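Local coordinates for protein TqaA (Penicillium aethiopicum, PDB 5DLK) that belongs to the nonribosomal peptide synthetases and, through its C-terminal condensation-like (CT) domain, probably releases a phosphopantetheine-tethered peptide by macrocyclization, at residues A[90-95]-A[192-196]; A[131-136]-A[169-173]; A[265-269]-A[444-450]. All blocks are in the same frame, centred on the assembly; numbering follows the deposited sequence.

Overall arrangement
Contacts 1 and 2 lie in one lobe of the chloramphenicol acetyltransferase-like condensation domain and contact 3 in the other. Contacts 1 and 2 are neighbours, their centres 21 Å apart: strand 169-177 of contact 2 runs on in sequence to helix 186-197 of contact 1, and Phe193 CZ packs on Leu172 CD2 at 3.5 Å. Gly183, seen to bind phosphopantetheine in a structure of this protein, lies in the connection between these two elements, although all three contacts lie away from the binding residues. The centre of contact 3 is 39 Å from that of contact 1, across the chain's centre, and its nearest atoms are about 19 Å from contact 2.

Contact 1. Residues A[90-95]-A[192-196]; sequences SLVDRH and DFAAI
Asp192 meets the edges of two flat groups, the imidazole of His95 and the guanidinium of Arg94, and both bonds end on OD2. One face of the His95 ring carries the aliphatic part of Arg94, whose CG sits 3.7 Å above the plane and over the ring centre; Leu91 CD1 approaches the same ring at its edge. His95 NE2 donates to Asp192 OD2 over 2.8 Å on the anti side of the carboxylate. That bond is bent, though ring and carboxylate are nearly coplanar, 15° apart. Arg94 arrives differently: extended from CG to NE, it forms a straighter salt bridge, NE to Asp192 OD2 at 2.7 Å, from above the carboxylate plane, the two groups being turned 67° against each other. Water 1 donates a third bond to Asp192 OD2 and accepts from Arg94 NH1. So many donors on a buried acid would probably favour its carboxylate form. Arg94 and His95 begin the RHxxLRTxF motif of condensation domains, at the end of helix 81-94, and the polar cluster ties that end to helix 186-197. Beside it the helices pack through apolar groups. Leu91, with CG anti to the backbone N (chi1 -173°), brings Leu91 CD2 to the edge of the Phe193 ring, 4.0 Å from Phe193 CD2. Ile196 lays CG2 against Ser90 CB at 3.7 Å, while its CD1 rests on the backbone of Leu91.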
loop_
_atom_site.group_PDB
_atom_site.type_symbol
_atom_site.label_atom_id
_atom_site.label_comp_id
_atom_site.label_asym_id
_atom_site.label_seq_id
_atom_site.Cartn_x
_atom_site.Cartn_y
_atom_site.Cartn_z
ATOM N N SER A 90 -9.860 19.065 11.044
ATOM C CA SER A 90 -8.817 18.833 12.042
ATOM C C SER A 90 -7.944 17.630 11.680
ATOM O O SER A 90 -6.749 17.608 11.986
ATOM C CB SER A 90 -9.431 18.629 13.430
ATOM O OG SER A 90 -10.039 19.830 13.875
ATOM N N LEU A 91 -8.550 16.631 11.045
ATOM C CA LEU A 91 -7.791 15.468 10.596
ATOM C C LEU A 91 -6.735 15.879 9.566
ATOM O O LEU A 91 -5.570 15.472 9.660
ATOM C CB LEU A 91 -8.721 14.404 10.021
ATOM C CG LEU A 91 -8.027 13.078 9.685
ATOM C CD1 LEU A 91 -7.619 12.328 10.951
ATOM C CD2 LEU A 91 -8.934 12.220 8.814
ATOM N N VAL A 92 -7.134 16.704 8.604
ATOM C CA VAL A 92 -6.225 17.161 7.562
ATOM C C VAL A 92 -5.149 18.099 8.128
ATOM O O VAL A 92 -3.985 18.043 7.716
ATOM C CB VAL A 92 -7.003 17.836 6.436
ATOM C CG1 VAL A 92 -6.066 18.410 5.387
ATOM C CG2 VAL A 92 -7.954 16.820 5.809
ATOM N N ASP A 93 -5.528 18.942 9.090
ATOM C CA ASP A 93 -4.553 19.732 9.842
ATOM C C ASP A 93 -3.450 18.854 10.445
ATOM O O ASP A 93 -2.263 19.180 10.368
ATOM C CB ASP A 93 -5.241 20.514 10.973
ATOM C CG ASP A 93 -6.183 21.583 10.466
ATOM O OD1 ASP A 93 -6.053 22.013 9.295
ATOM O OD2 ASP A 93 -7.058 22.008 11.252
ATOM N N ARG A 94 -3.854 17.746 11.050
ATOM C CA ARG A 94 -2.938 16.875 11.775
ATOM C C ARG A 94 -1.943 16.111 10.885
ATOM O O ARG A 94 -0.787 15.933 11.270
ATOM C CB ARG A 94 -3.742 15.878 12.617
ATOM C CG ARG A 94 -2.896 14.857 13.377
ATOM C CD ARG A 94 -3.774 14.016 14.286
ATOM N NE ARG A 94 -3.056 12.931 14.954
ATOM C CZ ARG A 94 -2.235 13.095 15.989
ATOM N NH1 ARG A 94 -1.633 12.043 16.534
ATOM N NH2 ARG A 94 -2.004 14.312 16.478
ATOM N N HIS A 95 -2.379 15.656 9.710
ATOM C CA HIS A 95 -1.532 14.778 8.878
ATOM C C HIS A 95 -1.173 15.402 7.535
ATOM O O HIS A 95 -2.014 15.484 6.648
ATOM C CB HIS A 95 -2.237 13.441 8.628
ATOM C CG HIS A 95 -2.538 12.666 9.875
ATOM N ND1 HIS A 95 -1.568 12.000 10.590
ATOM C CD2 HIS A 95 -3.709 12.420 10.512
ATOM C CE1 HIS A 95 -2.123 11.391 11.622
ATOM N NE2 HIS A 95 -3.421 11.630 11.597
ATOM N N ASP A 192 -7.776 8.325 14.765
ATOM C CA ASP A 192 -7.592 9.764 14.937
ATOM C C ASP A 192 -8.880 10.537 14.638
ATOM O O ASP A 192 -9.223 11.468 15.367
ATOM C CB ASP A 192 -6.466 10.293 14.051
ATOM C CG ASP A 192 -5.080 9.970 14.604
ATOM O OD1 ASP A 192 -4.986 9.149 15.550
ATOM O OD2 ASP A 192 -4.091 10.538 14.086
ATOM N N PHE A 193 -9.581 10.167 13.568
ATOM C CA PHE A 193 -10.852 10.822 13.238
ATOM C C PHE A 193 -11.829 10.699 14.410
ATOM O O PHE A 193 -12.374 11.695 14.887
ATOM C CB PHE A 193 -11.484 10.225 11.968
ATOM C CG PHE A 193 -12.700 10.981 11.483
ATOM C CD1 PHE A 193 -13.943 10.787 12.077
ATOM C CD2 PHE A 193 -12.606 11.863 10.416
ATOM C CE1 PHE A 193 -15.060 11.478 11.635
ATOM C CE2 PHE A 193 -13.723 12.554 9.963
ATOM C CZ PHE A 193 -14.951 12.358 10.576
ATOM N N ALA A 194 -12.030 9.475 14.877
ATOM C CA ALA A 194 -12.958 9.221 15.968
ATOM C C ALA A 194 -12.552 9.990 17.223
ATOM O O ALA A 194 -13.396 10.610 17.874
ATOM C CB ALA A 194 -13.041 7.748 16.253
ATOM N N ALA A 195 -11.263 9.967 17.545
ATOM C CA ALA A 195 -10.751 10.658 18.723
ATOM C C ALA A 195 -10.981 12.165 18.645
ATOM O O ALA A 195 -11.315 12.799 19.649
ATOM C CB ALA A 195 -9.257 10.356 18.914
ATOM N N ILE A 196 -10.817 12.738 17.455
ATOM C CA ILE A 196 -11.010 14.172 17.281
ATOM C C ILE A 196 -12.490 14.517 17.424
ATOM O O ILE A 196 -12.846 15.482 18.108
ATOM C CB ILE A 196 -10.491 14.660 15.925
ATOM C CG1 ILE A 196 -8.962 14.579 15.889
ATOM C CG2 ILE A 196 -10.961 16.089 15.649
ATOM C CD1 ILE A 196 -8.375 14.794 14.509
HETATM O O HOH W 1 -2.005 9.422 15.068
#

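Contact 2. Residues A[131-136]-A[169-173]; sequences DPMEVC and HVVLT
Pro132 lies over one face of the His169 imidazole, its CG 3.9 Å from the ring centroid in a CH-pi contact, offset toward the rim. The pair marks where helix 132-144 begins to cover a face of the five-stranded mixed sheet in one lobe of this chloramphenicol acetyltransferase-like fold. Helix and strand 169-177 run in roughly the same direction, 28° apart, and His169, Val171 and Thr173 turn their CB atoms to the helix while Val170 and Leu172 turn theirs away. Two residues on from His169, on the same face of the strand, Val171 receives three residues: its CG2 packs on Pro132 CB at 3.8 Å, and its CG1 is touched by Met133 and Cys136. Met133 gets there by folding back at chi2 (62°) and chi3, which carries CE rather than the sulfur to within 3.9 Å of Val171 CG1. Beyond the valine, strand 67-75 and strand 407-415 also receive Met133, through Thr73, Ser411 and Phe413. Asp131 caps the first turn, its OD2 accepting from Glu134 N at 2.8 Å. Its other oxygen joins cap to strand through water 2, which donates to Asp131 OD1 and lies 2.8 Å from His169 NE2 in a hydrogen bond of undecided direction. At the far end, Cys136 SG touches two methyls, Val171 CG1 and Thr173 CG2, each at 3.8 Å.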
loop_
_atom_site.group_PDB
_atom_site.type_symbol
_atom_site.label_atom_id
_atom_site.label_comp_id
_atom_site.label_asym_id
_atom_site.label_seq_id
_atom_site.Cartn_x
_atom_site.Cartn_y
_atom_site.Cartn_z
ATOM N N ASP A 131 -31.570 6.525 -1.067
ATOM C CA ASP A 131 -30.531 5.908 -0.243
ATOM C C ASP A 131 -29.183 6.612 -0.403
ATOM O O ASP A 131 -28.657 6.717 -1.511
ATOM C CB ASP A 131 -30.376 4.424 -0.572
ATOM C CG ASP A 131 -29.192 3.797 0.150
ATOM O OD1 ASP A 131 -29.306 3.497 1.355
ATOM O OD2 ASP A 131 -28.130 3.632 -0.483
ATOM N N PRO A 132 -28.617 7.081 0.714
ATOM C CA PRO A 132 -27.382 7.868 0.681
ATOM C C PRO A 132 -26.212 7.092 0.065
ATOM O O PRO A 132 -25.408 7.693 -0.630
ATOM C CB PRO A 132 -27.108 8.166 2.158
ATOM C CG PRO A 132 -28.376 7.884 2.861
ATOM C CD PRO A 132 -29.077 6.832 2.088
ATOM N N MET A 133 -26.127 5.786 0.302
ATOM C CA MET A 133 -25.013 5.025 -0.264
ATOM C C MET A 133 -25.132 4.966 -1.790
ATOM O O MET A 133 -24.128 5.072 -2.497
ATOM C CB MET A 133 -24.937 3.611 0.320
ATOM C CG MET A 133 -23.676 2.844 -0.125
ATOM S SD MET A 133 -22.107 3.592 0.386
ATOM C CE MET A 133 -22.125 3.299 2.152
ATOM N N GLU A 134 -26.358 4.844 -2.297
ATOM C CA GLU A 134 -26.583 4.786 -3.738
ATOM C C GLU A 134 -26.211 6.101 -4.418
ATOM O O GLU A 134 -25.763 6.109 -5.568
ATOM C CB GLU A 134 -28.042 4.420 -4.049
ATOM C CG GLU A 134 -28.382 2.965 -3.688
ATOM C CD GLU A 134 -29.859 2.646 -3.854
ATOM O OE1 GLU A 134 -30.544 3.379 -4.606
ATOM O OE2 GLU A 134 -30.326 1.659 -3.234
ATOM N N VAL A 135 -26.416 7.213 -3.721
ATOM C CA VAL A 135 -25.954 8.506 -4.215
ATOM C C VAL A 135 -24.417 8.521 -4.281
ATOM O O VAL A 135 -23.834 8.974 -5.264
ATOM C CB VAL A 135 -26.444 9.657 -3.317
ATOM C CG1 VAL A 135 -25.745 10.977 -3.676
ATOM C CG2 VAL A 135 -27.969 9.782 -3.427
ATOM N N CYS A 136 -23.785 8.051 -3.217
ATOM C CA CYS A 136 -22.320 7.976 -3.167
ATOM C C CYS A 136 -21.783 7.129 -4.320
ATOM O O CYS A 136 -20.807 7.501 -4.983
ATOM C CB CYS A 136 -21.848 7.391 -1.838
ATOM S SG CYS A 136 -22.101 8.424 -0.381
ATOM N N HIS A 169 -29.563 9.248 9.290
ATOM C CA HIS A 169 -28.971 8.250 8.399
ATOM C C HIS A 169 -28.084 9.022 7.431
ATOM O O HIS A 169 -28.572 9.776 6.584
ATOM C CB HIS A 169 -30.034 7.441 7.660
ATOM C CG HIS A 169 -29.479 6.425 6.706
ATOM N ND1 HIS A 169 -30.282 5.546 6.012
ATOM C CD2 HIS A 169 -28.207 6.155 6.323
ATOM C CE1 HIS A 169 -29.529 4.777 5.243
ATOM N NE2 HIS A 169 -28.266 5.129 5.411
ATOM N N VAL A 170 -26.777 8.839 7.575
ATOM C CA VAL A 170 -25.802 9.680 6.903
ATOM C C VAL A 170 -24.634 8.794 6.429
ATOM O O VAL A 170 -24.293 7.839 7.106
ATOM C CB VAL A 170 -25.314 10.785 7.867
ATOM C CG1 VAL A 170 -23.941 11.265 7.525
ATOM C CG2 VAL A 170 -26.316 11.947 7.924
ATOM N N VAL A 171 -24.067 9.079 5.259
ATOM C CA VAL A 171 -22.823 8.402 4.851
ATOM C C VAL A 171 -21.712 9.433 4.734
ATOM O O VAL A 171 -21.865 10.442 4.053
ATOM C CB VAL A 171 -22.973 7.635 3.512
ATOM C CG1 VAL A 171 -21.614 7.005 3.086
ATOM C CG2 VAL A 171 -24.035 6.548 3.633
ATOM N N LEU A 172 -20.600 9.173 5.421
ATOM C CA LEU A 172 -19.412 10.002 5.313
ATOM C C LEU A 172 -18.408 9.246 4.466
ATOM O O LEU A 172 -18.159 8.081 4.754
ATOM C CB LEU A 172 -18.827 10.288 6.690
ATOM C CG LEU A 172 -17.403 10.846 6.747
ATOM C CD1 LEU A 172 -17.365 12.279 6.268
ATOM C CD2 LEU A 172 -16.869 10.716 8.159
ATOM N N THR A 173 -17.862 9.869 3.419
ATOM C CA THR A 173 -16.787 9.204 2.671
ATOM C C THR A 173 -15.489 10.011 2.662
ATOM O O THR A 173 -15.473 11.249 2.700
ATOM C CB THR A 173 -17.203 8.877 1.213
ATOM O OG1 THR A 173 -17.038 10.021 0.370
ATOM C CG2 THR A 173 -18.668 8.397 1.159
HETATM O O HOH W 2 -27.066 4.267 3.084
#

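Contact 3. Residues A[265-269]-A[444-450]; sequences TLWTF and LGQEQAT. With EDO (1,2-ethanediol), chain E.
Gln446 reaches from the first turn of its helix across to Thr268, and the way its amide is turned organises the contact. The setting is the other lobe of the condensation fold, where helix 446-465 packs against strand 265-272, an outermost strand of the six-stranded mixed sheet; strand and helix run in broadly the same sense. Gln446 leaves the backbone with CG anti to N and then bends at chi2 (61°), which swings the amide toward the strand. Its NE2 donates to Thr268 OG1 at 2.9 Å, a reasonably straight bond of 154° that is only a little tilted from the amide plane. The same nitrogen makes a longer bond to Thr450 OG1, one turn further along the helix, at 3.3 Å. The amide oxygen faces the backbone instead: water 3 donates to Gln446 OE1 and to Trp267 O, so the nitrogen and the oxygen each have polar partners that fix the flip of the amide. Around this polar bridge the remaining contacts are van der Waals ones, several of them carbon against oxygen. Leu266 presents its CD1 branch to the start of the helix, 3.6 Å from Gln446 OE1. Thr268 also rests on the next part of the helix, with Ala449 CB 3.6 Å from Thr268 OG1 and the Thr268 methyl CG2 3.7 Å from Thr450 CA. Gly445, at the N-cap, has its own N bound by Gln448 OE1, in the carbonyl plane. Trp267 points its CB away from the helix, its ring meeting that of Phe425. At its edge, Trp267 NE1 donates to O1 of an ethanediol, probably from the crystallisation liquor, at 2.9 Å and 170°.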
loop_
_atom_site.group_PDB
_atom_site.type_symbol
_atom_site.label_atom_id
_atom_site.label_comp_id
_atom_site.label_asym_id
_atom_site.label_seq_id
_atom_site.Cartn_x
_atom_site.Cartn_y
_atom_site.Cartn_z
ATOM N N THR A 265 -8.365 -5.624 -15.772
ATOM C CA THR A 265 -7.873 -6.074 -14.480
ATOM C C THR A 265 -8.746 -7.235 -14.039
ATOM O O THR A 265 -9.976 -7.105 -14.011
ATOM C CB THR A 265 -7.932 -4.951 -13.449
ATOM O OG1 THR A 265 -7.066 -3.885 -13.857
ATOM C CG2 THR A 265 -7.527 -5.453 -12.057
ATOM N N LEU A 266 -8.127 -8.373 -13.747
ATOM C CA LEU A 266 -8.853 -9.517 -13.207
ATOM C C LEU A 266 -8.393 -9.832 -11.794
ATOM O O LEU A 266 -7.180 -9.913 -11.537
ATOM C CB LEU A 266 -8.658 -10.774 -14.065
ATOM C CG LEU A 266 -9.093 -10.782 -15.522
ATOM C CD1 LEU A 266 -8.881 -12.191 -16.085
ATOM C CD2 LEU A 266 -10.545 -10.393 -15.592
ATOM N N TRP A 267 -9.358 -10.023 -10.895
ATOM C CA TRP A 267 -9.092 -10.575 -9.571
ATOM C C TRP A 267 -9.556 -12.025 -9.513
ATOM O O TRP A 267 -10.682 -12.351 -9.921
ATOM C CB TRP A 267 -9.809 -9.790 -8.472
ATOM C CG TRP A 267 -9.232 -8.467 -8.151
ATOM C CD1 TRP A 267 -9.473 -7.286 -8.791
ATOM C CD2 TRP A 267 -8.326 -8.172 -7.082
ATOM N NE1 TRP A 267 -8.766 -6.270 -8.182
ATOM C CE2 TRP A 267 -8.056 -6.785 -7.132
ATOM C CE3 TRP A 267 -7.713 -8.944 -6.089
ATOM C CZ2 TRP A 267 -7.200 -6.155 -6.225
ATOM C CZ3 TRP A 267 -6.859 -8.320 -5.191
ATOM C CH2 TRP A 267 -6.615 -6.933 -5.260
ATOM N N THR A 268 -8.714 -12.892 -8.973
ATOM C CA THR A 268 -9.050 -14.311 -8.883
ATOM C C THR A 268 -8.768 -14.795 -7.463
ATOM O O THR A 268 -7.717 -14.494 -6.897
ATOM C CB THR A 268 -8.266 -15.131 -9.925
ATOM O OG1 THR A 268 -8.545 -14.606 -11.236
ATOM C CG2 THR A 268 -8.648 -16.617 -9.864
ATOM N N PHE A 269 -9.724 -15.509 -6.869
ATOM C CA PHE A 269 -9.638 -15.829 -5.439
ATOM C C PHE A 269 -9.674 -17.324 -5.206
ATOM O O PHE A 269 -10.398 -18.042 -5.891
ATOM C CB PHE A 269 -10.803 -15.180 -4.664
ATOM C CG PHE A 269 -10.939 -13.698 -4.881
ATOM C CD1 PHE A 269 -10.206 -12.807 -4.118
ATOM C CD2 PHE A 269 -11.816 -13.190 -5.832
ATOM C CE1 PHE A 269 -10.330 -11.429 -4.306
ATOM C CE2 PHE A 269 -11.940 -11.819 -6.023
ATOM C CZ PHE A 269 -11.195 -10.942 -5.253
ATOM N N LEU A 444 -2.118 -12.270 -17.662
ATOM C CA LEU A 444 -2.519 -13.547 -17.125
ATOM C C LEU A 444 -4.004 -13.749 -17.394
ATOM O O LEU A 444 -4.841 -13.065 -16.804
ATOM C CB LEU A 444 -2.192 -13.575 -15.631
ATOM C CG LEU A 444 -2.046 -14.897 -14.900
ATOM C CD1 LEU A 444 -0.896 -15.775 -15.461
ATOM C CD2 LEU A 444 -1.833 -14.604 -13.423
ATOM N N GLY A 445 -4.334 -14.662 -18.308
ATOM C CA GLY A 445 -5.712 -14.912 -18.675
ATOM C C GLY A 445 -6.446 -15.562 -17.525
ATOM O O GLY A 445 -5.810 -16.087 -16.608
ATOM N N GLN A 446 -7.775 -15.523 -17.559
ATOM C CA GLN A 446 -8.566 -16.043 -16.449
ATOM C C GLN A 446 -8.245 -17.497 -16.070
ATOM O O GLN A 446 -8.061 -17.791 -14.888
ATOM C CB GLN A 446 -10.062 -15.936 -16.739
ATOM C CG GLN A 446 -10.908 -16.401 -15.550
ATOM C CD GLN A 446 -10.650 -15.562 -14.297
ATOM O OE1 GLN A 446 -11.067 -14.407 -14.217
ATOM N NE2 GLN A 446 -9.952 -16.141 -13.322
ATOM N N GLU A 447 -8.198 -18.408 -17.047
ATOM C CA GLU A 447 -7.911 -19.805 -16.724
ATOM C C GLU A 447 -6.506 -19.933 -16.106
ATOM O O GLU A 447 -6.289 -20.743 -15.209
ATOM C CB GLU A 447 -8.061 -20.711 -17.968
ATOM C CG GLU A 447 -6.755 -21.035 -18.697
ATOM C CD GLU A 447 -6.878 -22.187 -19.704
ATOM O OE1 GLU A 447 -7.943 -22.849 -19.767
ATOM O OE2 GLU A 447 -5.888 -22.440 -20.427
ATOM N N GLN A 448 -5.569 -19.109 -16.560
ATOM C CA GLN A 448 -4.209 -19.123 -16.022
ATOM C C GLN A 448 -4.150 -18.586 -14.603
ATOM O O GLN A 448 -3.409 -19.114 -13.756
ATOM C CB GLN A 448 -3.268 -18.304 -16.899
ATOM C CG GLN A 448 -3.035 -18.901 -18.267
ATOM C CD GLN A 448 -2.172 -18.006 -19.121
ATOM O OE1 GLN A 448 -2.456 -16.812 -19.281
ATOM N NE2 GLN A 448 -1.104 -18.568 -19.671
ATOM N N ALA A 449 -4.915 -17.533 -14.332
ATOM C CA ALA A 449 -4.902 -16.960 -12.983
ATOM C C ALA A 449 -5.559 -17.934 -12.000
ATOM O O ALA A 449 -5.136 -18.037 -10.845
ATOM C CB ALA A 449 -5.595 -15.626 -12.962
ATOM N N THR A 450 -6.592 -18.646 -12.458
ATOM C CA THR A 450 -7.260 -19.625 -11.607
ATOM C C THR A 450 -6.250 -20.722 -11.271
ATOM O O THR A 450 -6.183 -21.180 -10.133
ATOM C CB THR A 450 -8.541 -20.235 -12.275
ATOM O OG1 THR A 450 -9.560 -19.234 -12.392
ATOM C CG2 THR A 450 -9.108 -21.359 -11.429
HETATM C C1 EDO E . -10.101 -3.376 -10.062
HETATM O O1 EDO E . -9.127 -3.477 -8.994
HETATM C C2 EDO E . -10.753 -1.985 -10.156
HETATM O O2 EDO E . -9.827 -0.979 -10.620
HETATM O O HOH W 3 -11.968 -13.767 -11.768
#